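Local coordinates for protein tryptophan halogenase superfamily (Brevundimonas sp. BAL3, PDB 6FRL) that is a flavin-dependent halogenase that prefers bromination over chlorination, probably using reduced flavin to halogenate its substrate, at residues Ala22-Ala27 / Cys185-Ala190; Val31-Thr36 / Arg364-Phe369; Arg63-Gln68 / Leu357-Ile362; Gly202-Leu207 / Asp218-Cys223. All coordinates share one frame; numbering follows the deposited sequence.

Interaction 1: residues Ala22-Ala27 / Cys185-Ala190; sequences AGWMTA and CARIDA
Trp24 and Arg187 cross at about a right angle, the indole reaching out from helix 20-33 and the arginine rising from edge strand 186-189. With its CG anti to the carbonyl carbon (chi1 -72°), the tryptophan carries its six-membered ring outward, where CZ2 lies 3.9 Å from CD of Arg187. The arginine chain is extended from CG to NE and touches the ring through CD, while the guanidinium is turned nearly parallel to the indole, the two planes 20° apart, with CZ2 at its edge. This is therefore no face-on cation-pi stack. Cys185 meets the same ring obliquely: SG lies 4.1 Å from Trp24 CZ3 and 5.3 Å from the centroid of the six-membered ring, a sulfur-aromatic contact. A methyl group completes the apolar cluster, Ala27 CB standing 4.1 Å from Cys185 SG. The polar ends converge elsewhere, since Trp24 NE1 and Arg187 NE both bind OE2 of Glu45, by a hydrogen bond and a salt bridge respectively; one carboxylate oxygen thus helps fix the rotation of both groups. In the Rossmann-type layout, helix 20-33 follows the first strand and holds Gly23 of a probable GxGxxG motif. Trp24 bridges from it to the sheet's edge, with Val43 of strand 40-45 and Arg177 and Ala180 of helix 169-182 packed around the indole.

Interaction 2: residues Val31-Thr36 / Arg364-Phe369; sequences VQHFRT and RLKALF
Lys366 lies across one face of the His33 imidazole, and beside this pair Phe34 drives its edge into the face of Phe369. Both pairs join the C-terminal ends of two helices of the Rossmann-type flavin-binding fold, 20-33 and 354-367. The lysine can be followed outward. Its CB stands 3.9 Å from His33 CE1, and Lys366 CG comes to 3.7 Å from His33 ND1. Lys366 CD then settles over the ring, 3.4 Å from His33 CG and 19° off the ring normal, a CH-pi contact. Beyond it the chain bends at chi3 (-73°), and Lys366 NZ ends 5.1 Å from His33 NE2, the two nitrogens not touching. One face of the imidazole is thus covered by the lysine's methylenes, while the ammonium makes no contact with the ring.

Phe34 and Phe369 approach from opposite directions to form an edge-to-face pair, with centroids 4.7 Å apart and planes at 57°. An alanine in place of Phe369 would probably leave the leading edge of Phe34 without its aromatic partner and open a gap between the two helix ends. The contact also borders the second subunit: Pro466 of that subunit packs on both phenylalanines, and NE of its Arg434 hydrogen-bonds to Phe369 O. A bound MES molecule, probably from the crystallisation liquor, lies near Phe34. Within the ring pair, the foremost atom is Phe34 CZ, which sits over the centre of the Phe369 ring, 3.7 Å from Phe369 CD2.

Interaction 3: residues Arg63-Gln68 / Leu357-Ile362; sequences RRFYGQ and LIETGI
Apolar contact comes first: Phe65, on helix 61-68, sends its ring toward Ile362 of helix 354-367, the two side chains crossing at about a right angle. The aromatic CG is anti to the backbone N (chi1 172°), which directs Phe65 CE1 to within 4.2 Å of Ile362 CD1. Helix 61-68 thus packs on helix 354-367 beside helix 20-33 of the Rossmann-type domain; Met25 of that third helix meets Phe65 and Glu359, and its Ala29 meets Ile362, closing this small core.

The second kind of contact sets a charged group beside hydrocarbon. Glu359, extended beyond CG, passes along the base of the phenylalanine, its OE1 3.8 Å from Phe65 CB. The same oxygen has a weak hydrogen bond with Thr61 OG1, at the start of helix 61-68.

Electrostatics act at longer range. Arg64 NH2 lies 5.2 Å from Glu359 OE1, too far for a salt bridge, although its positive charge would be expected to favour the ionised carboxylate.

No hydrogen bond joins residues 63-68 to 357-362 directly: the contact is mainly van der Waals, and the buried carboxylate finds its hydrogen bonds beside the segments.

Interaction 4: residues Gly202-Leu207 / Asp218-Cys223; sequences GFVRAL and DLFVDC
The three-stranded antiparallel meander 192-197, 204-209 and 214-216 rests on the mainly parallel Rossmann-type sheet here, through Val204 and its partner Phe220 on strand 219-222. The two strand segments do not pair: their axes stay 8.2 Å apart and run at 65° to each other, leaving the phenylalanine to fill the space between the layers. Val204 CG1 sits over the centre of the Phe220 ring, 3.6 Å from the centroid and 14° off the normal, in a CH-pi contact over the face. It is the branch anti to the backbone N (chi1 177°) that is aimed this way. Three residues on, Leu207 and Phe220 slide past each other in opposite directions, with Leu207 CG 4.0 Å from Phe220 CE2.

Such a meander, packed against the nucleotide-binding sheet, is a hallmark of FAD domains of the glutathione reductase type. Its middle strand is interrupted by a classic beta bulge in which Arg205 and Ala206 both face Glu196. Both residues point their CB away from Phe220, so backbone meets the tip of the ring instead. Arg205 O lies at the ring edge, 4.0 Å from Phe220 CZ, and Ala206 CA approaches the same carbon obliquely at 4.1 Å. A serine replacing Phe220 would probably leave Val204 and Leu207 without their shared apolar partner and open a gap beneath the bulge. From the Rossmann-type sheet itself, Val15 of strand 13-17 packs against both Phe220 and Leu207.

How the interactions relate
Interactions 1, 2 and 3 meet round helix 20-33, which provides one segment to each of the first two and lends Met25 to the third: Met25 CE lies 3.6 Å from Glu359 CG. Helix 354-367 is shared by interactions 2 and 3, also tied by a probable hydrogen bond of 2.9 Å between Gln32 NE2 and Gln68 O. Interaction 4 joins from the sheet, Leu219 CD2 lying 3.7 Å from Phe369 CE1. Gly23 of interaction 1 and Cys223, whose SG is 3.7 Å from Gly23 CA, lie at the presumed dinucleotide site. Bound MES, probably from the crystallisation liquor, comes within about 5 Å of the Cys185 side chain and about 4 Å of that of Phe34.

Interaction 1: residues Ala22-Ala27 / Cys185-Ala190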
loop_
_atom_site.group_PDB
_atom_site.type_symbol
_atom_site.label_atom_id
_atom_site.label_comp_id
_atom_site.label_asym_id
_atom_site.label_seq_id
_atom_site.Cartn_x
_atom_site.Cartn_y
_atom_site.Cartn_z
ATOM N N ALA B 22 17.371 0.842 -21.580
ATOM C CA ALA B 22 16.704 1.961 -20.908
ATOM C C ALA B 22 16.108 2.871 -21.948
ATOM O O ALA B 22 14.938 3.246 -21.824
ATOM C CB ALA B 22 17.659 2.722 -20.013
ATOM N N GLY B 23 16.889 3.185 -23.000
ATOM C CA GLY B 23 16.439 4.104 -24.048
ATOM C C GLY B 23 15.280 3.595 -24.884
ATOM O O GLY B 23 14.305 4.315 -25.132
ATOM N N TRP B 24 15.377 2.352 -25.318
ATOM C CA TRP B 24 14.348 1.820 -26.187
ATOM C C TRP B 24 13.123 1.324 -25.441
ATOM O O TRP B 24 12.056 1.386 -26.017
ATOM C CB TRP B 24 14.912 0.771 -27.152
ATOM C CG TRP B 24 15.752 1.418 -28.188
ATOM C CD1 TRP B 24 17.095 1.292 -28.328
ATOM C CD2 TRP B 24 15.326 2.320 -29.202
ATOM N NE1 TRP B 24 17.544 2.053 -29.385
ATOM C CE2 TRP B 24 16.479 2.695 -29.942
ATOM C CE3 TRP B 24 14.093 2.854 -29.564
ATOM C CZ2 TRP B 24 16.428 3.569 -31.023
ATOM C CZ3 TRP B 24 14.038 3.740 -30.652
ATOM C CH2 TRP B 24 15.208 4.086 -31.359
ATOM N N MET B 25 13.244 0.884 -24.172
ATOM C CA MET B 25 12.035 0.668 -23.343
ATOM C C MET B 25 11.273 1.987 -23.157
ATOM O O MET B 25 10.052 2.024 -23.334
ATOM C CB MET B 25 12.336 0.050 -21.970
ATOM C CG MET B 25 12.640 -1.448 -22.018
ATOM S SD MET B 25 13.337 -2.033 -20.458
ATOM C CE MET B 25 11.886 -2.006 -19.372
ATOM N N THR B 26 11.984 3.058 -22.803
ATOM C CA THR B 26 11.364 4.379 -22.667
ATOM C C THR B 26 10.640 4.845 -23.979
ATOM O O THR B 26 9.470 5.237 -23.958
ATOM C CB THR B 26 12.413 5.414 -22.208
ATOM O OG1 THR B 26 13.007 4.986 -20.971
ATOM C CG2 THR B 26 11.772 6.764 -21.995
ATOM N N ALA B 27 11.335 4.759 -25.113
ATOM C CA ALA B 27 10.781 5.143 -26.410
ATOM C C ALA B 27 9.524 4.362 -26.739
ATOM O O ALA B 27 8.501 4.957 -27.138
ATOM C CB ALA B 27 11.814 4.955 -27.528
ATOM N N CYS B 185 8.826 7.174 -33.869
ATOM C CA CYS B 185 9.952 7.630 -33.102
ATOM C C CYS B 185 11.097 7.806 -34.075
ATOM O O CYS B 185 11.443 6.866 -34.784
ATOM C CB CYS B 185 10.321 6.620 -31.988
ATOM S SG CYS B 185 11.768 7.082 -30.982
ATOM N N ALA B 186 11.679 9.011 -34.093
ATOM C CA ALA B 186 12.919 9.316 -34.858
ATOM C C ALA B 186 14.149 8.702 -34.216
ATOM O O ALA B 186 14.201 8.538 -33.004
ATOM C CB ALA B 186 13.113 10.842 -34.986
ATOM N N ARG B 187 15.150 8.399 -35.028
ATOM C CA ARG B 187 16.416 7.835 -34.541
ATOM C C ARG B 187 17.570 8.567 -35.215
ATOM O O ARG B 187 17.538 8.783 -36.420
ATOM C CB ARG B 187 16.508 6.324 -34.817
ATOM C CG ARG B 187 17.862 5.740 -34.380
ATOM C CD ARG B 187 17.938 4.245 -34.527
ATOM N NE ARG B 187 19.272 3.724 -34.204
ATOM C CZ ARG B 187 20.324 3.682 -35.030
ATOM N NH1 ARG B 187 20.254 4.166 -36.268
ATOM N NH2 ARG B 187 21.475 3.163 -34.602
ATOM N N ILE B 188 18.574 8.949 -34.426
ATOM C CA ILE B 188 19.715 9.695 -34.899
ATOM C C ILE B 188 20.959 8.985 -34.428
ATOM O O ILE B 188 21.226 8.942 -33.225
ATOM C CB ILE B 188 19.726 11.127 -34.347
ATOM C CG1 ILE B 188 18.535 11.918 -34.894
ATOM C CG2 ILE B 188 21.053 11.816 -34.697
ATOM C CD1 ILE B 188 18.357 13.305 -34.282
ATOM N N ASP B 189 21.730 8.461 -35.379
ATOM C CA ASP B 189 23.007 7.810 -35.102
ATOM C C ASP B 189 24.076 8.889 -35.120
ATOM O O ASP B 189 24.351 9.460 -36.165
ATOM C CB ASP B 189 23.279 6.735 -36.151
ATOM C CG ASP B 189 24.432 5.813 -35.776
ATOM O OD1 ASP B 189 25.267 6.128 -34.878
ATOM O OD2 ASP B 189 24.505 4.742 -36.416
ATOM N N ALA B 190 24.664 9.176 -33.956
ATOM C CA ALA B 190 25.589 10.310 -33.805
ATOM C C ALA B 190 26.145 10.384 -32.393
ATOM O O ALA B 190 25.417 10.128 -31.430
ATOM C CB ALA B 190 24.870 11.611 -34.116
#

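Interaction 2: residues Val31-Thr36 / Arg364-Phe369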
loop_
_atom_site.group_PDB
_atom_site.type_symbol
_atom_site.label_atom_id
_atom_site.label_comp_id
_atom_site.label_asym_id
_atom_site.label_seq_id
_atom_site.Cartn_x
_atom_site.Cartn_y
_atom_site.Cartn_z
ATOM N N VAL B 31 5.873 5.992 -26.966
ATOM C CA VAL B 31 5.197 5.866 -28.269
ATOM C C VAL B 31 3.773 5.330 -28.096
ATOM O O VAL B 31 2.831 5.948 -28.575
ATOM C CB VAL B 31 6.054 5.045 -29.288
ATOM C CG1 VAL B 31 5.229 4.435 -30.411
ATOM C CG2 VAL B 31 7.144 5.937 -29.896
ATOM N N GLN B 32 3.601 4.225 -27.368
ATOM C CA GLN B 32 2.248 3.655 -27.154
ATOM C C GLN B 32 1.318 4.601 -26.370
ATOM O O GLN B 32 0.155 4.732 -26.678
ATOM C CB GLN B 32 2.313 2.324 -26.385
ATOM C CG GLN B 32 0.946 1.717 -26.019
ATOM C CD GLN B 32 0.362 0.894 -27.123
ATOM O OE1 GLN B 32 0.362 1.300 -28.296
ATOM N NE2 GLN B 32 -0.134 -0.295 -26.774
ATOM N N HIS B 33 1.854 5.202 -25.321
ATOM C CA HIS B 33 1.059 6.002 -24.409
ATOM C C HIS B 33 0.583 7.320 -25.047
ATOM O O HIS B 33 -0.480 7.783 -24.750
ATOM C CB HIS B 33 1.896 6.274 -23.177
ATOM C CG HIS B 33 1.145 6.883 -22.050
ATOM N ND1 HIS B 33 1.513 8.082 -21.459
ATOM C CD2 HIS B 33 0.083 6.426 -21.359
ATOM C CE1 HIS B 33 0.695 8.334 -20.455
ATOM N NE2 HIS B 33 -0.186 7.349 -20.379
ATOM N N PHE B 34 1.406 7.904 -25.915
ATOM C CA PHE B 34 1.104 9.137 -26.627
ATOM C C PHE B 34 0.971 8.874 -28.151
ATOM O O PHE B 34 1.352 9.748 -28.958
ATOM C CB PHE B 34 2.260 10.147 -26.412
ATOM C CG PHE B 34 2.386 10.685 -25.015
ATOM C CD1 PHE B 34 1.472 11.611 -24.535
ATOM C CD2 PHE B 34 3.460 10.336 -24.201
ATOM C CE1 PHE B 34 1.607 12.155 -23.253
ATOM C CE2 PHE B 34 3.582 10.860 -22.906
ATOM C CZ PHE B 34 2.648 11.755 -22.424
ATOM N N ARG B 35 0.420 7.714 -28.548
ATOM C CA ARG B 35 0.445 7.253 -29.964
ATOM C C ARG B 35 -0.113 8.255 -30.989
ATOM O O ARG B 35 0.565 8.575 -31.968
ATOM C CB ARG B 35 -0.251 5.882 -30.136
ATOM C CG ARG B 35 0.092 5.176 -31.467
ATOM C CD ARG B 35 -0.385 3.718 -31.456
ATOM N NE ARG B 35 0.519 2.755 -30.827
ATOM C CZ ARG B 35 1.647 2.300 -31.370
ATOM N NH1 ARG B 35 2.064 2.717 -32.553
ATOM N NH2 ARG B 35 2.395 1.420 -30.730
ATOM N N THR B 36 -1.314 8.772 -30.732
ATOM C CA THR B 36 -1.994 9.719 -31.640
ATOM C C THR B 36 -1.964 11.185 -31.165
ATOM O O THR B 36 -2.804 11.985 -31.586
ATOM C CB THR B 36 -3.480 9.319 -31.816
ATOM O OG1 THR B 36 -4.179 9.531 -30.579
ATOM C CG2 THR B 36 -3.605 7.834 -32.219
ATOM N N ARG B 364 6.287 5.741 -13.517
ATOM C CA ARG B 364 6.277 6.961 -12.720
ATOM C C ARG B 364 6.302 8.240 -13.605
ATOM O O ARG B 364 5.568 9.194 -13.327
ATOM C CB ARG B 364 7.435 6.899 -11.726
ATOM C CG ARG B 364 7.434 7.917 -10.627
ATOM C CD ARG B 364 8.579 7.625 -9.649
ATOM N NE ARG B 364 8.270 6.447 -8.827
ATOM C CZ ARG B 364 8.960 5.307 -8.770
ATOM N NH1 ARG B 364 10.088 5.124 -9.457
ATOM N NH2 ARG B 364 8.518 4.332 -7.962
ATOM N N LEU B 365 7.101 8.230 -14.667
ATOM C CA LEU B 365 7.169 9.338 -15.612
ATOM C C LEU B 365 5.824 9.601 -16.265
ATOM O O LEU B 365 5.397 10.765 -16.363
ATOM C CB LEU B 365 8.215 9.079 -16.715
ATOM C CG LEU B 365 8.314 10.109 -17.844
ATOM C CD1 LEU B 365 8.420 11.526 -17.318
ATOM C CD2 LEU B 365 9.488 9.786 -18.735
ATOM N N LYS B 366 5.178 8.529 -16.731
ATOM C CA LYS B 366 3.803 8.625 -17.254
ATOM C C LYS B 366 2.780 9.126 -16.215
ATOM O O LYS B 366 2.003 10.035 -16.499
ATOM C CB LYS B 366 3.350 7.287 -17.850
ATOM C CG LYS B 366 4.147 6.888 -19.097
ATOM C CD LYS B 366 3.522 5.731 -19.869
ATOM C CE LYS B 366 3.701 4.402 -19.144
ATOM N NZ LYS B 366 2.898 3.352 -19.816
ATOM N N ALA B 367 2.793 8.564 -15.011
ATOM C CA ALA B 367 1.845 9.000 -13.950
ATOM C C ALA B 367 2.027 10.491 -13.524
ATOM O O ALA B 367 1.068 11.154 -13.112
ATOM C CB ALA B 367 1.947 8.061 -12.734
ATOM N N LEU B 368 3.259 10.991 -13.631
ATOM C CA LEU B 368 3.598 12.367 -13.267
ATOM C C LEU B 368 4.086 13.165 -14.465
ATOM O O LEU B 368 4.780 14.162 -14.273
ATOM C CB LEU B 368 4.660 12.387 -12.141
ATOM C CG LEU B 368 4.298 11.678 -10.832
ATOM C CD1 LEU B 368 5.512 11.474 -9.935
ATOM C CD2 LEU B 368 3.223 12.442 -10.074
ATOM N N PHE B 369 3.716 12.775 -15.691
ATOM C CA PHE B 369 4.187 13.496 -16.907
ATOM C C PHE B 369 3.951 14.994 -16.798
ATOM O O PHE B 369 2.856 15.419 -16.446
ATOM C CB PHE B 369 3.572 12.977 -18.225
ATOM C CG PHE B 369 4.433 13.248 -19.443
ATOM C CD1 PHE B 369 5.475 12.407 -19.761
ATOM C CD2 PHE B 369 4.188 14.341 -20.268
ATOM C CE1 PHE B 369 6.272 12.640 -20.871
ATOM C CE2 PHE B 369 4.977 14.590 -21.373
ATOM C CZ PHE B 369 6.029 13.753 -21.677
#

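Interaction 3: residues Arg63-Gln68 / Leu357-Ile362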
loop_
_atom_site.group_PDB
_atom_site.type_symbol
_atom_site.label_atom_id
_atom_site.label_comp_id
_atom_site.label_asym_id
_atom_site.label_seq_id
_atom_site.Cartn_x
_atom_site.Cartn_y
_atom_site.Cartn_z
ATOM N N ARG B 63 6.615 -8.813 -18.150
ATOM C CA ARG B 63 5.567 -9.399 -19.014
ATOM C C ARG B 63 4.376 -8.459 -19.108
ATOM O O ARG B 63 3.760 -8.385 -20.168
ATOM C CB ARG B 63 5.141 -10.826 -18.573
ATOM C CG ARG B 63 6.330 -11.824 -18.523
ATOM C CD ARG B 63 5.955 -13.287 -18.297
ATOM N NE ARG B 63 4.942 -13.413 -17.258
ATOM C CZ ARG B 63 3.636 -13.543 -17.455
ATOM N NH1 ARG B 63 3.116 -13.624 -18.685
ATOM N NH2 ARG B 63 2.839 -13.614 -16.401
ATOM N N ARG B 64 4.076 -7.724 -18.041
ATOM C CA ARG B 64 3.068 -6.678 -18.089
ATOM C C ARG B 64 3.541 -5.478 -18.929
ATOM O O ARG B 64 2.740 -4.857 -19.604
ATOM C CB ARG B 64 2.652 -6.235 -16.671
ATOM C CG ARG B 64 1.557 -5.166 -16.639
ATOM C CD ARG B 64 1.290 -4.627 -15.224
ATOM N NE ARG B 64 2.353 -3.715 -14.708
ATOM C CZ ARG B 64 3.033 -3.843 -13.550
ATOM N NH1 ARG B 64 2.810 -4.848 -12.691
ATOM N NH2 ARG B 64 3.961 -2.937 -13.232
ATOM N N PHE B 65 4.837 -5.169 -18.880
ATOM C CA PHE B 65 5.387 -4.015 -19.596
ATOM C C PHE B 65 5.146 -4.176 -21.091
ATOM O O PHE B 65 4.531 -3.320 -21.731
ATOM C CB PHE B 65 6.874 -3.814 -19.267
ATOM C CG PHE B 65 7.544 -2.771 -20.103
ATOM C CD1 PHE B 65 7.522 -1.421 -19.718
ATOM C CD2 PHE B 65 8.213 -3.125 -21.273
ATOM C CE1 PHE B 65 8.128 -0.458 -20.498
ATOM C CE2 PHE B 65 8.801 -2.159 -22.076
ATOM C CZ PHE B 65 8.763 -0.831 -21.685
ATOM N N TYR B 66 5.601 -5.291 -21.642
ATOM C CA TYR B 66 5.403 -5.559 -23.078
ATOM C C TYR B 66 3.951 -5.967 -23.398
ATOM O O TYR B 66 3.481 -5.766 -24.542
ATOM C CB TYR B 66 6.457 -6.531 -23.644
ATOM C CG TYR B 66 6.544 -7.971 -23.114
ATOM C CD1 TYR B 66 5.609 -8.922 -23.462
ATOM C CD2 TYR B 66 7.661 -8.405 -22.406
ATOM C CE1 TYR B 66 5.728 -10.256 -23.050
ATOM C CE2 TYR B 66 7.805 -9.717 -22.001
ATOM C CZ TYR B 66 6.834 -10.645 -22.316
ATOM O OH TYR B 66 6.957 -11.952 -21.897
ATOM N N GLY B 67 3.252 -6.500 -22.387
ATOM C CA GLY B 67 1.794 -6.670 -22.420
ATOM C C GLY B 67 1.050 -5.393 -22.778
ATOM O O GLY B 67 0.218 -5.403 -23.688
ATOM N N GLN B 68 1.402 -4.284 -22.112
ATOM C CA GLN B 68 0.766 -2.998 -22.339
ATOM C C GLN B 68 1.068 -2.449 -23.736
ATOM O O GLN B 68 0.285 -1.648 -24.243
ATOM C CB GLN B 68 1.175 -1.967 -21.281
ATOM C CG GLN B 68 0.281 -1.957 -20.066
ATOM C CD GLN B 68 0.933 -1.421 -18.756
ATOM O OE1 GLN B 68 0.848 -2.072 -17.694
ATOM N NE2 GLN B 68 1.561 -0.240 -18.816
ATOM N N LEU B 357 13.793 -1.589 -12.429
ATOM C CA LEU B 357 13.949 -0.178 -12.040
ATOM C C LEU B 357 13.721 0.805 -13.199
ATOM O O LEU B 357 13.258 1.956 -12.984
ATOM C CB LEU B 357 15.290 0.045 -11.355
ATOM C CG LEU B 357 15.430 -0.614 -9.943
ATOM C CD1 LEU B 357 16.875 -0.879 -9.604
ATOM C CD2 LEU B 357 14.776 0.202 -8.816
ATOM N N ILE B 358 14.012 0.353 -14.422
ATOM C CA ILE B 358 13.632 1.063 -15.663
ATOM C C ILE B 358 12.125 1.081 -15.802
ATOM O O ILE B 358 11.545 2.142 -16.030
ATOM C CB ILE B 358 14.298 0.433 -16.909
ATOM C CG1 ILE B 358 15.813 0.724 -16.875
ATOM C CG2 ILE B 358 13.686 0.955 -18.207
ATOM C CD1 ILE B 358 16.658 -0.276 -17.623
ATOM N N GLU B 359 11.487 -0.072 -15.628
ATOM C CA GLU B 359 10.019 -0.164 -15.709
ATOM C C GLU B 359 9.290 0.773 -14.711
ATOM O O GLU B 359 8.320 1.421 -15.056
ATOM C CB GLU B 359 9.534 -1.594 -15.425
ATOM C CG GLU B 359 9.982 -2.706 -16.348
ATOM C CD GLU B 359 9.526 -4.072 -15.835
ATOM O OE1 GLU B 359 8.279 -4.314 -15.816
ATOM O OE2 GLU B 359 10.407 -4.880 -15.439
ATOM N N THR B 360 9.737 0.782 -13.458
ATOM C CA THR B 360 9.119 1.592 -12.428
ATOM C C THR B 360 9.349 3.068 -12.743
ATOM O O THR B 360 8.460 3.899 -12.514
ATOM C CB THR B 360 9.635 1.261 -11.015
ATOM O OG1 THR B 360 11.066 1.363 -10.981
ATOM C CG2 THR B 360 9.200 -0.144 -10.562
ATOM N N GLY B 361 10.534 3.385 -13.279
ATOM C CA GLY B 361 10.853 4.768 -13.669
ATOM C C GLY B 361 9.931 5.276 -14.751
ATOM O O GLY B 361 9.425 6.392 -14.657
ATOM N N ILE B 362 9.686 4.425 -15.749
ATOM C CA ILE B 362 8.788 4.740 -16.852
ATOM C C ILE B 362 7.349 4.891 -16.403
ATOM O O ILE B 362 6.676 5.811 -16.834
ATOM C CB ILE B 362 8.894 3.698 -17.980
ATOM C CG1 ILE B 362 10.232 3.861 -18.699
ATOM C CG2 ILE B 362 7.763 3.848 -18.995
ATOM C CD1 ILE B 362 10.732 2.573 -19.330
#

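Interaction 4: residues Gly202-Leu207 / Asp218-Cys223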
loop_
_atom_site.group_PDB
_atom_site.type_symbol
_atom_site.label_atom_id
_atom_site.label_comp_id
_atom_site.label_asym_id
_atom_site.label_seq_id
_atom_site.Cartn_x
_atom_site.Cartn_y
_atom_site.Cartn_z
ATOM N N GLY B 202 18.706 27.847 -16.872
ATOM C CA GLY B 202 19.630 26.724 -16.851
ATOM C C GLY B 202 19.037 25.364 -17.273
ATOM O O GLY B 202 19.671 24.325 -17.071
ATOM N N PHE B 203 17.833 25.366 -17.864
ATOM C CA PHE B 203 17.197 24.139 -18.356
ATOM C C PHE B 203 17.987 23.666 -19.569
ATOM O O PHE B 203 18.746 24.449 -20.142
ATOM C CB PHE B 203 15.720 24.368 -18.739
ATOM C CG PHE B 203 14.747 24.260 -17.580
ATOM C CD1 PHE B 203 15.021 24.809 -16.323
ATOM C CD2 PHE B 203 13.512 23.666 -17.767
ATOM C CE1 PHE B 203 14.084 24.750 -15.282
ATOM C CE2 PHE B 203 12.579 23.600 -16.730
ATOM C CZ PHE B 203 12.863 24.138 -15.485
ATOM N N VAL B 204 17.845 22.394 -19.950
ATOM C CA VAL B 204 18.536 21.881 -21.143
ATOM C C VAL B 204 17.797 22.409 -22.397
ATOM O O VAL B 204 16.578 22.245 -22.505
ATOM C CB VAL B 204 18.581 20.343 -21.167
ATOM C CG1 VAL B 204 19.241 19.842 -22.441
ATOM C CG2 VAL B 204 19.347 19.808 -19.974
ATOM N N ARG B 205 18.533 23.085 -23.295
ATOM C CA ARG B 205 17.980 23.611 -24.563
ATOM C C ARG B 205 18.115 22.576 -25.677
ATOM O O ARG B 205 17.144 22.287 -26.388
ATOM C CB ARG B 205 18.659 24.943 -24.973
ATOM C CG ARG B 205 17.958 25.721 -26.119
ATOM C CD ARG B 205 18.706 26.996 -26.569
ATOM N NE ARG B 205 20.082 26.704 -27.004
ATOM C CZ ARG B 205 20.439 26.108 -28.156
ATOM N NH1 ARG B 205 21.727 25.853 -28.394
ATOM N NH2 ARG B 205 19.522 25.710 -29.050
ATOM N N ALA B 206 19.307 22.014 -25.834
ATOM C CA ALA B 206 19.574 21.142 -26.994
ATOM C C ALA B 206 20.846 20.367 -26.856
ATOM O O ALA B 206 21.712 20.747 -26.064
ATOM C CB ALA B 206 19.645 21.968 -28.267
ATOM N N LEU B 207 20.957 19.287 -27.630
ATOM C CA LEU B 207 22.223 18.571 -27.785
ATOM C C LEU B 207 22.933 19.069 -29.040
ATOM O O LEU B 207 22.288 19.309 -30.055
ATOM C CB LEU B 207 21.999 17.072 -27.949
ATOM C CG LEU B 207 21.128 16.315 -26.977
ATOM C CD1 LEU B 207 21.052 14.863 -27.401
ATOM C CD2 LEU B 207 21.694 16.411 -25.582
ATOM N N ASP B 218 11.900 19.861 -25.460
ATOM C CA ASP B 218 11.305 20.381 -24.230
ATOM C C ASP B 218 11.610 19.520 -22.989
ATOM O O ASP B 218 11.741 20.067 -21.888
ATOM C CB ASP B 218 9.800 20.487 -24.394
ATOM C CG ASP B 218 9.397 21.486 -25.454
ATOM O OD1 ASP B 218 10.254 22.345 -25.826
ATOM O OD2 ASP B 218 8.206 21.412 -25.881
ATOM N N LEU B 219 11.657 18.186 -23.177
ATOM C CA LEU B 219 11.891 17.186 -22.126
ATOM C C LEU B 219 13.000 16.235 -22.573
ATOM O O LEU B 219 12.925 15.657 -23.649
ATOM C CB LEU B 219 10.606 16.396 -21.794
ATOM C CG LEU B 219 10.746 15.251 -20.747
ATOM C CD1 LEU B 219 10.982 15.846 -19.374
ATOM C CD2 LEU B 219 9.558 14.280 -20.644
ATOM N N PHE B 220 14.007 16.074 -21.727
ATOM C CA PHE B 220 15.107 15.167 -21.958
ATOM C C PHE B 220 15.088 13.992 -20.977
ATOM O O PHE B 220 14.910 14.208 -19.762
ATOM C CB PHE B 220 16.435 15.924 -21.826
ATOM C CG PHE B 220 16.708 16.834 -22.983
ATOM C CD1 PHE B 220 16.088 18.074 -23.062
ATOM C CD2 PHE B 220 17.514 16.413 -24.036
ATOM C CE1 PHE B 220 16.285 18.879 -24.163
ATOM C CE2 PHE B 220 17.726 17.232 -25.121
ATOM C CZ PHE B 220 17.106 18.459 -25.191
ATOM N N VAL B 221 15.283 12.764 -21.495
ATOM C CA VAL B 221 15.475 11.577 -20.659
ATOM C C VAL B 221 16.914 11.117 -20.805
ATOM O O VAL B 221 17.369 10.837 -21.908
ATOM C CB VAL B 221 14.537 10.402 -21.025
ATOM C CG1 VAL B 221 14.577 9.349 -19.925
ATOM C CG2 VAL B 221 13.101 10.865 -21.240
ATOM N N ASP B 222 17.628 11.033 -19.696
ATOM C CA ASP B 222 19.024 10.600 -19.718
ATOM C C ASP B 222 19.042 9.097 -19.544
ATOM O O ASP B 222 18.781 8.598 -18.450
ATOM C CB ASP B 222 19.818 11.298 -18.604
ATOM C CG ASP B 222 21.309 10.988 -18.630
ATOM O OD1 ASP B 222 21.733 10.001 -19.243
ATOM O OD2 ASP B 222 22.076 11.750 -18.008
ATOM N N CYS B 223 19.348 8.398 -20.641
ATOM C CA CYS B 223 19.645 6.971 -20.630
ATOM C C CYS B 223 21.074 6.748 -21.094
ATOM O O CYS B 223 21.399 5.701 -21.697
ATOM C CB CYS B 223 18.683 6.208 -21.557
ATOM S SG CYS B 223 16.927 6.454 -21.204
#